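Local coordinates for protein TbpB (Actinobacillus pleuropneumoniae, PDB 3HOL) that probably binds host transferrin at the bacterial surface, serving as the lipoprotein component of a receptor for iron acquisition, at residues G452-S457 and Y462-F467; P429-D434 and G486-K491; G380-Q385 and G419-K424; W392-D397 and A402-E407. One frame throughout, in Å; residues are numbered along the deposited sequence.

Interaction 1 (G452-S457 and Y462-F467); sequences GFALDS and YENVKF
V465 and F453 face each other in a single antiparallel bridge, a hydrogen-bonded pair that pinches together the long loop between strands 441-447 and 470-477 of the C-lobe beta barrel. F453 N donates to V465 O at 3.1 Å. The return bond from V465 N to F453 O is weak despite its 2.8 Å length, because the N-H is bent to 130°.

V465 carries the packing, its two methyls going to different partners. With chi1 at -54°, CG1 lies beside the backbone N and presses on CG of L455 at 3.4 Å, tighter than usual van der Waals contact. CG2 rests over a face of the F453 ring, 3.8 Å from the centroid and shifted toward the rim, as a CH-pi contact.

G452 exploits its lack of a side chain: its phi is positive, and its CA comes within 3.1 Å of V465 O, so that this oxygen receives a C-H as well as the N-H of F453. N464 lies against the backbone of the facing loop segment, its CG 3.5 Å from F453 C, while its amide nitrogen bonds to A451 O just outside. Where the direct bonds stop, a water takes over, accepting from L455 N at 3.0 Å and donating to E463 O at 2.8 Å.

Interaction 2 (P429-D434 and G486-K491); sequences PVFTVD and GQFHHK
F431 and F488 are the pair that comes into direct contact here: two segments more than fifty residues apart in sequence meet through a single pair of rings, without one hydrogen bond between them. Their CA atoms are 10.9 Å apart, too far for backbone pairing, and the gap is spanned by the side chains.

The pair is T-shaped. F488 turns an edge toward the face of F431, with the planes at 63° and the ring centroids 5.3 Å apart. CE1 of F488 stands over the centre of the F431 ring, 4.1 Å above its plane, whereas CZ reaches the rim, approaching F431 CG at 4.1 Å. No atoms are forced together, and in the edge-to-face geometry the slightly positive ring hydrogens of F488 point at the electron-rich face of F431. The chi1 of F488, 52°, sets its CG between the backbone N and the carbonyl carbon, and from there the ring is sent off its strand toward F431.

Other walls complete the setting. V497 of strand 495-508 touches both rings, and W382 and V386 of strand 375-387 also pack on F431. On the F431 side, V430 and F431 together face L421 in a classic beta bulge. Two further strands, 441-447 and 470-477, separate the partners around the sheet, so the rings meet across the inside of the wall, as expected for the apolar interior of a closed, eight-stranded antiparallel beta barrel.

Interaction 3 (G380-Q385 and G419-K424); sequences GTWDAQ and GKLFDK
L421 is the first residue of 419-424 to meet W382, and it does so by lying on the indole. Its CB stands over the centre of the six-membered ring, 3.8 Å from the centroid and only 12° off the ring normal, a clear CH-pi contact. One branch of the leucine extends the cover: CD2 comes to 3.5 Å from W382 CE3.

At F422 the contact passes from side chain to backbone. The phenyl group leaves the backbone away from 380-385 and packs on P429 and R405, but the carbonyl oxygen comes to the edge of the indole and accepts the bond from W382 NE1 at 2.9 Å. That oxygen lies in the plane of the indole, though seen from the carbonyl the donor is tilted 30° out of the C=O plane, so the bond suits the ring better than the acceptor. With chi1 at 60°, the indole of W382 is swung off strand 375-387 and over to this oxygen.

D423 turns its carboxylate elsewhere: OD2 accepts from NE1 of W392, a second tryptophan, and OD1 makes a weak bond with the backbone N of K424.

Within this contact, one face of W382 is given to leucine and its one polar atom to a peptide oxygen. A buried N-H is satisfied without any charged group, and face and edge together fix how the indole is turned between two strands that are not direct neighbours in the barrel.

Interaction 4 (W392-D397 and A402-E407); sequences WVATAD and AGYRTE
Y404 presents the face of its ring to the backbone of A394 and T395 and an edge to the carboxylate of D397. T395 N sits above the ring centre, 3.6 Å from the plane. Nearer the rim, A394 CA makes a CH-pi contact, and A394 CB touches Y404 CD1 at 3.7 Å. W392 CZ2 lies more distantly at the edge of the tyrosine ring, near its plane.

D397 meets the tyrosine at about a right angle, its carboxylate plane 53° from the ring plane. OD2 accepts from Y404 N at 3.0 Å in a nearly straight bond on the syn side, and the same oxygen lies close beside the ring edge, 2.9 Å from Y404 CD2. The far end is fixed through water: Y404 OH donates to a molecule at 3.1 Å that in turn donates to V393 O at 2.8 Å.

Behind the ring the chain bends sharply. G403 O accepts a weak bond from R405 N and a much straighter one, 172°, from R405 NE at 2.9 Å. T381 OG1 is hydrogen-bonded to both D397 N and Y404 O, tying the loop to strand 375-387. Y404 is the centre of an inverse gamma turn, here shaping the loop that links two strands, 391-394 and 405-411, that both pair antiparallel with 375-387 in the beta barrel.

All four contacts belong to the C-lobe barrel, and no bound ligand relates to them. Interactions 3 and 4 are nearly superimposed, their centres about 4 Å apart, with 392-397 and 402-407 both within the span that interaction 3 closes. Interaction 2 joins them through the pairing of strands 416-421 and 431-438, its centre about 9 Å from that of interaction 3. Interaction 1 lies further out, about 17 Å from interaction 4 between centres, yet F453 reaches back: its CE2 touches V430 CB at 3.6 Å, and its ring packs edge-to-face with W392. F467 CD2 likewise meets F431 CE1 at 3.6 Å. The outer loop thus continues the aromatic packing of the barrel.

Interaction 1 (G452-S457 and Y462-F467)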
# COMPACT_ATOMS: atom_id res chain seq x y z
N GLY A 452 -19.87 -31.75 14.24
CA GLY A 452 -18.49 -31.25 14.12
C GLY A 452 -17.63 -32.28 13.41
O GLY A 452 -18.15 -33.18 12.75
N PHE A 453 -16.31 -32.16 13.52
CA PHE A 453 -15.40 -33.09 12.87
C PHE A 453 -14.21 -33.43 13.73
O PHE A 453 -13.85 -32.66 14.65
CB PHE A 453 -14.98 -32.62 11.46
CG PHE A 453 -14.04 -31.43 11.43
CD1 PHE A 453 -12.66 -31.62 11.30
CD2 PHE A 453 -14.53 -30.13 11.42
CE1 PHE A 453 -11.77 -30.54 11.24
CE2 PHE A 453 -13.65 -29.02 11.34
CZ PHE A 453 -12.27 -29.23 11.26
N ALA A 454 -13.60 -34.58 13.44
CA ALA A 454 -12.49 -35.12 14.23
C ALA A 454 -11.17 -34.56 13.74
O ALA A 454 -10.90 -34.57 12.55
CB ALA A 454 -12.48 -36.67 14.21
N LEU A 455 -10.35 -34.07 14.66
CA LEU A 455 -9.07 -33.44 14.26
C LEU A 455 -7.99 -34.42 13.81
O LEU A 455 -7.17 -34.10 12.92
CB LEU A 455 -8.56 -32.49 15.34
CG LEU A 455 -9.33 -31.17 15.51
CD1 LEU A 455 -8.51 -30.19 16.36
CD2 LEU A 455 -9.70 -30.52 14.17
N ASP A 456 -7.97 -35.60 14.42
CA ASP A 456 -7.14 -36.69 13.91
C ASP A 456 -8.03 -37.75 13.25
O ASP A 456 -8.82 -38.42 13.92
CB ASP A 456 -6.28 -37.30 15.01
CG ASP A 456 -5.09 -38.08 14.47
OD1 ASP A 456 -4.69 -37.85 13.29
OD2 ASP A 456 -4.53 -38.91 15.22
N SER A 457 -7.91 -37.86 11.92
CA SER A 457 -8.79 -38.72 11.11
C SER A 457 -8.51 -40.22 11.33
O SER A 457 -9.25 -41.08 10.82
CB SER A 457 -8.69 -38.35 9.61
N TYR A 462 -10.43 -37.95 20.76
CA TYR A 462 -11.03 -36.73 21.37
C TYR A 462 -12.43 -36.39 20.83
O TYR A 462 -12.84 -36.92 19.80
CB TYR A 462 -10.08 -35.53 21.22
CG TYR A 462 -8.72 -35.75 21.85
CD1 TYR A 462 -8.57 -35.79 23.25
CD2 TYR A 462 -7.58 -35.94 21.06
CE1 TYR A 462 -7.30 -36.00 23.85
CE2 TYR A 462 -6.32 -36.15 21.64
CZ TYR A 462 -6.20 -36.19 23.03
OH TYR A 462 -4.96 -36.40 23.60
N GLU A 463 -13.17 -35.53 21.53
CA GLU A 463 -14.44 -35.07 20.99
C GLU A 463 -14.16 -34.33 19.66
O GLU A 463 -13.06 -33.76 19.47
CB GLU A 463 -15.16 -34.14 21.96
CG GLU A 463 -15.58 -34.79 23.30
CD GLU A 463 -16.66 -33.98 24.00
OE1 GLU A 463 -16.38 -32.85 24.50
OE2 GLU A 463 -17.81 -34.49 24.04
N ASN A 464 -15.13 -34.37 18.75
CA ASN A 464 -15.03 -33.57 17.52
C ASN A 464 -15.02 -32.09 17.84
O ASN A 464 -15.74 -31.64 18.73
CB ASN A 464 -16.23 -33.85 16.64
CG ASN A 464 -16.16 -35.20 15.99
OD1 ASN A 464 -15.17 -35.94 16.11
ND2 ASN A 464 -17.22 -35.54 15.26
N VAL A 465 -14.24 -31.30 17.10
CA VAL A 465 -14.36 -29.85 17.22
C VAL A 465 -15.69 -29.38 16.64
O VAL A 465 -16.16 -29.90 15.62
CB VAL A 465 -13.21 -29.09 16.52
CG1 VAL A 465 -11.88 -29.57 17.03
CG2 VAL A 465 -13.29 -29.23 14.99
N LYS A 466 -16.29 -28.38 17.29
CA LYS A 466 -17.49 -27.71 16.77
C LYS A 466 -17.33 -26.20 16.78
O LYS A 466 -16.72 -25.63 17.70
CB LYS A 466 -18.72 -28.09 17.59
CG LYS A 466 -18.92 -29.60 17.69
CD LYS A 466 -20.03 -29.96 18.64
CE LYS A 466 -20.04 -31.48 18.87
NZ LYS A 466 -21.16 -31.92 19.76
N PHE A 467 -17.86 -25.54 15.75
CA PHE A 467 -17.88 -24.09 15.69
C PHE A 467 -19.26 -23.60 15.28
O PHE A 467 -19.91 -24.20 14.40
CB PHE A 467 -16.82 -23.59 14.68
CG PHE A 467 -15.40 -23.82 15.13
CD1 PHE A 467 -14.78 -22.92 16.02
CD2 PHE A 467 -14.68 -24.94 14.69
CE1 PHE A 467 -13.46 -23.14 16.46
CE2 PHE A 467 -13.36 -25.16 15.11
CZ PHE A 467 -12.74 -24.25 16.00
O HOH W 1 -11.05 -34.09 17.62

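Interaction 2 (P429-D434 and G486-K491)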
# COMPACT_ATOMS: atom_id res chain seq x y z
N PRO A 429 -18.56 -31.24 3.91
CA PRO A 429 -17.54 -30.23 4.21
C PRO A 429 -17.36 -30.08 5.71
O PRO A 429 -18.30 -30.30 6.47
CB PRO A 429 -18.13 -28.95 3.63
CG PRO A 429 -19.63 -29.18 3.65
CD PRO A 429 -19.77 -30.65 3.33
N VAL A 430 -16.16 -29.69 6.13
CA VAL A 430 -15.93 -29.45 7.52
C VAL A 430 -16.49 -28.09 7.98
O VAL A 430 -16.87 -27.95 9.16
CB VAL A 430 -14.44 -29.55 7.84
CG1 VAL A 430 -13.99 -30.99 7.66
CG2 VAL A 430 -13.65 -28.65 6.93
N PHE A 431 -16.54 -27.11 7.08
CA PHE A 431 -17.17 -25.82 7.40
C PHE A 431 -18.15 -25.45 6.32
O PHE A 431 -17.92 -25.71 5.15
CB PHE A 431 -16.14 -24.68 7.50
CG PHE A 431 -15.26 -24.74 8.73
CD1 PHE A 431 -15.72 -24.28 9.96
CD2 PHE A 431 -13.95 -25.23 8.63
CE1 PHE A 431 -14.89 -24.34 11.10
CE2 PHE A 431 -13.12 -25.30 9.74
CZ PHE A 431 -13.59 -24.85 11.00
N THR A 432 -19.24 -24.81 6.72
CA THR A 432 -20.12 -24.12 5.78
C THR A 432 -20.12 -22.63 6.13
O THR A 432 -19.81 -22.25 7.26
CB THR A 432 -21.57 -24.70 5.78
OG1 THR A 432 -22.13 -24.59 7.08
CG2 THR A 432 -21.56 -26.16 5.37
N VAL A 433 -20.47 -21.82 5.14
CA VAL A 433 -20.56 -20.38 5.26
C VAL A 433 -21.92 -19.88 4.77
O VAL A 433 -22.41 -20.32 3.70
CB VAL A 433 -19.42 -19.70 4.42
CG1 VAL A 433 -19.62 -18.14 4.31
CG2 VAL A 433 -18.05 -20.06 4.99
N ASP A 434 -22.48 -18.90 5.47
CA ASP A 434 -23.71 -18.24 5.03
C ASP A 434 -23.69 -16.73 5.32
O ASP A 434 -23.67 -16.32 6.48
CB ASP A 434 -24.93 -18.89 5.69
CG ASP A 434 -26.18 -18.03 5.57
OD1 ASP A 434 -26.89 -18.15 4.55
OD2 ASP A 434 -26.45 -17.24 6.50
N GLY A 486 -11.91 -14.80 1.18
CA GLY A 486 -12.23 -14.26 2.50
C GLY A 486 -11.54 -15.06 3.58
O GLY A 486 -10.69 -15.91 3.31
N GLN A 487 -11.92 -14.77 4.83
CA GLN A 487 -11.18 -15.31 5.95
C GLN A 487 -12.05 -15.35 7.17
O GLN A 487 -13.01 -14.60 7.31
CB GLN A 487 -9.94 -14.47 6.25
CG GLN A 487 -10.28 -13.06 6.62
CD GLN A 487 -9.33 -12.05 6.01
OE1 GLN A 487 -9.37 -11.76 4.79
NE2 GLN A 487 -8.48 -11.48 6.86
N PHE A 488 -11.72 -16.25 8.07
CA PHE A 488 -12.38 -16.28 9.36
C PHE A 488 -11.38 -16.82 10.36
O PHE A 488 -10.47 -17.56 9.99
CB PHE A 488 -13.68 -17.10 9.32
CG PHE A 488 -13.55 -18.53 8.75
CD1 PHE A 488 -13.34 -19.63 9.60
CD2 PHE A 488 -13.77 -18.78 7.38
CE1 PHE A 488 -13.29 -20.96 9.08
CE2 PHE A 488 -13.71 -20.11 6.85
CZ PHE A 488 -13.47 -21.19 7.69
N HIS A 489 -11.55 -16.41 11.61
CA HIS A 489 -10.74 -16.96 12.68
C HIS A 489 -11.50 -16.90 14.01
O HIS A 489 -12.45 -16.12 14.19
CB HIS A 489 -9.39 -16.25 12.78
CG HIS A 489 -9.51 -14.79 13.07
ND1 HIS A 489 -9.87 -13.86 12.12
CD2 HIS A 489 -9.35 -14.10 14.23
CE1 HIS A 489 -9.91 -12.66 12.67
NE2 HIS A 489 -9.60 -12.78 13.95
N HIS A 490 -11.10 -17.76 14.93
CA HIS A 490 -11.79 -17.84 16.20
C HIS A 490 -10.88 -18.57 17.17
O HIS A 490 -10.03 -19.39 16.76
CB HIS A 490 -13.12 -18.57 16.05
CG HIS A 490 -13.91 -18.61 17.31
ND1 HIS A 490 -14.60 -17.51 17.79
CD2 HIS A 490 -14.08 -19.59 18.22
CE1 HIS A 490 -15.18 -17.82 18.93
NE2 HIS A 490 -14.88 -19.08 19.22
N LYS A 491 -11.01 -18.23 18.45
CA LYS A 491 -10.20 -18.86 19.48
C LYS A 491 -11.01 -18.93 20.76
O LYS A 491 -11.61 -17.94 21.19
CB LYS A 491 -8.91 -18.05 19.68
CG LYS A 491 -8.04 -18.50 20.84
CD LYS A 491 -6.88 -17.53 21.02
CE LYS A 491 -6.14 -17.76 22.32
NZ LYS A 491 -4.82 -17.03 22.25

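Interaction 3 (G380-Q385 and G419-K424)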
# COMPACT_ATOMS: atom_id res chain seq x y z
N GLY A 380 -12.64 -23.24 -5.60
CA GLY A 380 -11.24 -22.96 -5.33
C GLY A 380 -10.73 -23.87 -4.24
O GLY A 380 -11.13 -25.04 -4.15
N THR A 381 -9.86 -23.32 -3.39
CA THR A 381 -9.23 -24.10 -2.34
C THR A 381 -9.00 -23.21 -1.10
O THR A 381 -9.47 -22.08 -1.07
CB THR A 381 -7.96 -24.81 -2.88
OG1 THR A 381 -7.43 -25.65 -1.87
CG2 THR A 381 -6.87 -23.82 -3.33
N TRP A 382 -8.29 -23.71 -0.10
CA TRP A 382 -8.09 -22.94 1.11
C TRP A 382 -6.84 -23.41 1.84
O TRP A 382 -6.27 -24.45 1.51
CB TRP A 382 -9.36 -22.96 1.98
CG TRP A 382 -9.84 -24.32 2.46
CD1 TRP A 382 -9.98 -25.48 1.72
CD2 TRP A 382 -10.29 -24.65 3.79
NE1 TRP A 382 -10.49 -26.50 2.51
CE2 TRP A 382 -10.67 -26.02 3.79
CE3 TRP A 382 -10.41 -23.91 4.98
CZ2 TRP A 382 -11.15 -26.66 4.94
CZ3 TRP A 382 -10.88 -24.53 6.12
CH2 TRP A 382 -11.24 -25.91 6.09
N ASP A 383 -6.38 -22.59 2.78
CA ASP A 383 -5.32 -22.89 3.74
C ASP A 383 -5.91 -22.57 5.12
O ASP A 383 -6.62 -21.56 5.30
CB ASP A 383 -4.06 -22.03 3.51
CG ASP A 383 -3.27 -22.43 2.30
OD1 ASP A 383 -2.65 -23.52 2.31
OD2 ASP A 383 -3.25 -21.66 1.31
N ALA A 384 -5.63 -23.44 6.09
CA ALA A 384 -6.26 -23.34 7.38
C ALA A 384 -5.52 -24.17 8.42
O ALA A 384 -4.80 -25.12 8.09
CB ALA A 384 -7.72 -23.80 7.32
N GLN A 385 -5.71 -23.79 9.67
CA GLN A 385 -5.34 -24.62 10.78
C GLN A 385 -6.47 -24.62 11.79
O GLN A 385 -7.07 -23.58 12.09
CB GLN A 385 -4.05 -24.13 11.39
CG GLN A 385 -3.50 -25.07 12.42
CD GLN A 385 -2.34 -24.44 13.13
OE1 GLN A 385 -1.32 -24.15 12.51
NE2 GLN A 385 -2.48 -24.21 14.43
N GLY A 419 -21.34 -21.26 1.15
CA GLY A 419 -20.15 -21.96 0.78
C GLY A 419 -19.88 -23.21 1.57
O GLY A 419 -20.51 -23.47 2.60
N LYS A 420 -18.93 -23.99 1.05
CA LYS A 420 -18.52 -25.24 1.64
C LYS A 420 -17.03 -25.34 1.59
O LYS A 420 -16.42 -25.05 0.55
CB LYS A 420 -19.11 -26.41 0.83
CG LYS A 420 -20.63 -26.52 0.87
CD LYS A 420 -21.08 -27.61 -0.16
CE LYS A 420 -22.44 -28.21 0.16
NZ LYS A 420 -23.47 -27.15 0.28
N LEU A 421 -16.40 -25.75 2.69
CA LEU A 421 -14.96 -25.95 2.67
C LEU A 421 -14.65 -27.34 3.12
O LEU A 421 -15.14 -27.76 4.19
CB LEU A 421 -14.22 -24.91 3.54
CG LEU A 421 -14.47 -23.44 3.17
CD1 LEU A 421 -15.62 -22.87 3.99
CD2 LEU A 421 -13.19 -22.59 3.37
N PHE A 422 -13.82 -28.04 2.35
CA PHE A 422 -13.65 -29.52 2.48
C PHE A 422 -12.28 -29.91 2.97
O PHE A 422 -11.30 -29.26 2.64
CB PHE A 422 -13.88 -30.24 1.13
CG PHE A 422 -15.33 -30.29 0.72
CD1 PHE A 422 -16.13 -31.37 1.12
CD2 PHE A 422 -15.91 -29.26 -0.01
CE1 PHE A 422 -17.46 -31.41 0.78
CE2 PHE A 422 -17.26 -29.29 -0.34
CZ PHE A 422 -18.04 -30.38 0.04
N ASP A 423 -12.24 -31.00 3.75
CA ASP A 423 -11.00 -31.72 4.04
C ASP A 423 -10.67 -32.61 2.83
O ASP A 423 -11.57 -32.94 2.03
CB ASP A 423 -11.17 -32.58 5.29
CG ASP A 423 -9.84 -33.13 5.80
OD1 ASP A 423 -8.81 -32.80 5.21
OD2 ASP A 423 -9.85 -33.88 6.80
N LYS A 424 -9.40 -32.98 2.68
CA LYS A 424 -9.04 -33.88 1.59
C LYS A 424 -9.74 -35.27 1.80
O LYS A 424 -9.86 -35.73 2.95
CB LYS A 424 -7.51 -33.96 1.41
CG LYS A 424 -6.91 -35.30 1.64
CD LYS A 424 -5.40 -35.25 1.56
CE LYS A 424 -4.95 -35.14 0.14
NZ LYS A 424 -3.60 -35.78 0.06

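Interaction 4 (W392-D397 and A402-E407)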
# COMPACT_ATOMS: atom_id res chain seq x y z
N TRP A 392 -4.89 -29.80 12.99
CA TRP A 392 -5.40 -30.23 11.67
C TRP A 392 -5.15 -29.08 10.71
O TRP A 392 -5.27 -27.93 11.11
CB TRP A 392 -6.91 -30.51 11.77
CG TRP A 392 -7.63 -30.83 10.48
CD1 TRP A 392 -7.97 -32.09 10.02
CD2 TRP A 392 -8.17 -29.89 9.51
NE1 TRP A 392 -8.66 -31.98 8.83
CE2 TRP A 392 -8.79 -30.65 8.49
CE3 TRP A 392 -8.17 -28.49 9.40
CZ2 TRP A 392 -9.40 -30.06 7.37
CZ3 TRP A 392 -8.78 -27.90 8.28
CH2 TRP A 392 -9.39 -28.69 7.29
N VAL A 393 -4.82 -29.39 9.46
CA VAL A 393 -4.49 -28.35 8.46
C VAL A 393 -5.15 -28.62 7.10
O VAL A 393 -5.43 -29.79 6.72
CB VAL A 393 -2.96 -28.10 8.25
CG1 VAL A 393 -2.23 -27.82 9.59
CG2 VAL A 393 -2.29 -29.27 7.52
N ALA A 394 -5.46 -27.52 6.42
CA ALA A 394 -5.85 -27.52 5.04
C ALA A 394 -4.69 -26.86 4.30
O ALA A 394 -4.19 -25.80 4.70
CB ALA A 394 -7.13 -26.74 4.87
N THR A 395 -4.22 -27.52 3.24
CA THR A 395 -3.13 -26.99 2.44
C THR A 395 -3.54 -26.87 0.98
O THR A 395 -3.81 -27.88 0.35
CB THR A 395 -1.94 -27.92 2.54
OG1 THR A 395 -1.52 -27.95 3.90
CG2 THR A 395 -0.78 -27.43 1.67
N ALA A 396 -3.57 -25.64 0.45
CA ALA A 396 -4.09 -25.33 -0.88
C ALA A 396 -3.58 -26.31 -1.95
O ALA A 396 -2.38 -26.56 -2.06
CB ALA A 396 -3.73 -23.87 -1.29
N ASP A 397 -4.52 -26.86 -2.72
CA ASP A 397 -4.17 -27.81 -3.78
C ASP A 397 -5.16 -27.71 -4.94
O ASP A 397 -6.16 -26.99 -4.85
CB ASP A 397 -4.03 -29.24 -3.20
CG ASP A 397 -5.40 -29.91 -2.87
OD1 ASP A 397 -6.27 -30.03 -3.73
OD2 ASP A 397 -5.59 -30.37 -1.73
N ALA A 402 -10.92 -34.58 -4.96
CA ALA A 402 -10.63 -35.13 -3.65
C ALA A 402 -9.83 -34.21 -2.71
O ALA A 402 -9.56 -34.57 -1.56
CB ALA A 402 -9.90 -36.50 -3.80
N GLY A 403 -9.42 -33.03 -3.18
CA GLY A 403 -8.52 -32.22 -2.37
C GLY A 403 -9.21 -31.34 -1.34
O GLY A 403 -10.35 -31.61 -0.89
N TYR A 404 -8.50 -30.28 -0.98
CA TYR A 404 -9.00 -29.24 -0.06
C TYR A 404 -9.84 -28.26 -0.85
O TYR A 404 -9.40 -27.13 -1.15
CB TYR A 404 -7.82 -28.55 0.62
CG TYR A 404 -7.07 -29.47 1.56
CD1 TYR A 404 -7.58 -29.77 2.84
CD2 TYR A 404 -5.87 -30.04 1.17
CE1 TYR A 404 -6.90 -30.64 3.69
CE2 TYR A 404 -5.18 -30.91 2.01
CZ TYR A 404 -5.70 -31.20 3.26
OH TYR A 404 -5.00 -32.04 4.10
N ARG A 405 -11.03 -28.71 -1.21
CA ARG A 405 -11.92 -27.99 -2.10
C ARG A 405 -12.67 -26.86 -1.37
O ARG A 405 -13.03 -26.98 -0.20
CB ARG A 405 -12.97 -28.95 -2.66
CG ARG A 405 -12.41 -30.10 -3.54
CD ARG A 405 -13.28 -31.33 -3.35
NE ARG A 405 -12.93 -32.09 -2.13
CZ ARG A 405 -13.77 -32.91 -1.48
NH1 ARG A 405 -15.03 -33.10 -1.91
NH2 ARG A 405 -13.34 -33.57 -0.41
N THR A 406 -12.99 -25.80 -2.10
CA THR A 406 -14.03 -24.90 -1.62
C THR A 406 -15.02 -24.72 -2.75
O THR A 406 -14.64 -24.83 -3.92
CB THR A 406 -13.46 -23.53 -1.19
OG1 THR A 406 -12.78 -22.93 -2.30
CG2 THR A 406 -12.45 -23.67 -0.02
N GLU A 407 -16.27 -24.48 -2.40
CA GLU A 407 -17.35 -24.25 -3.37
C GLU A 407 -18.26 -23.21 -2.79
O GLU A 407 -18.50 -23.21 -1.58
CB GLU A 407 -18.18 -25.51 -3.59
CG GLU A 407 -17.36 -26.73 -3.95
CD GLU A 407 -18.20 -28.02 -4.06
OE1 GLU A 407 -19.35 -28.05 -3.57
OE2 GLU A 407 -17.64 -28.99 -4.63
O HOH W 2 -6.57 -32.32 6.71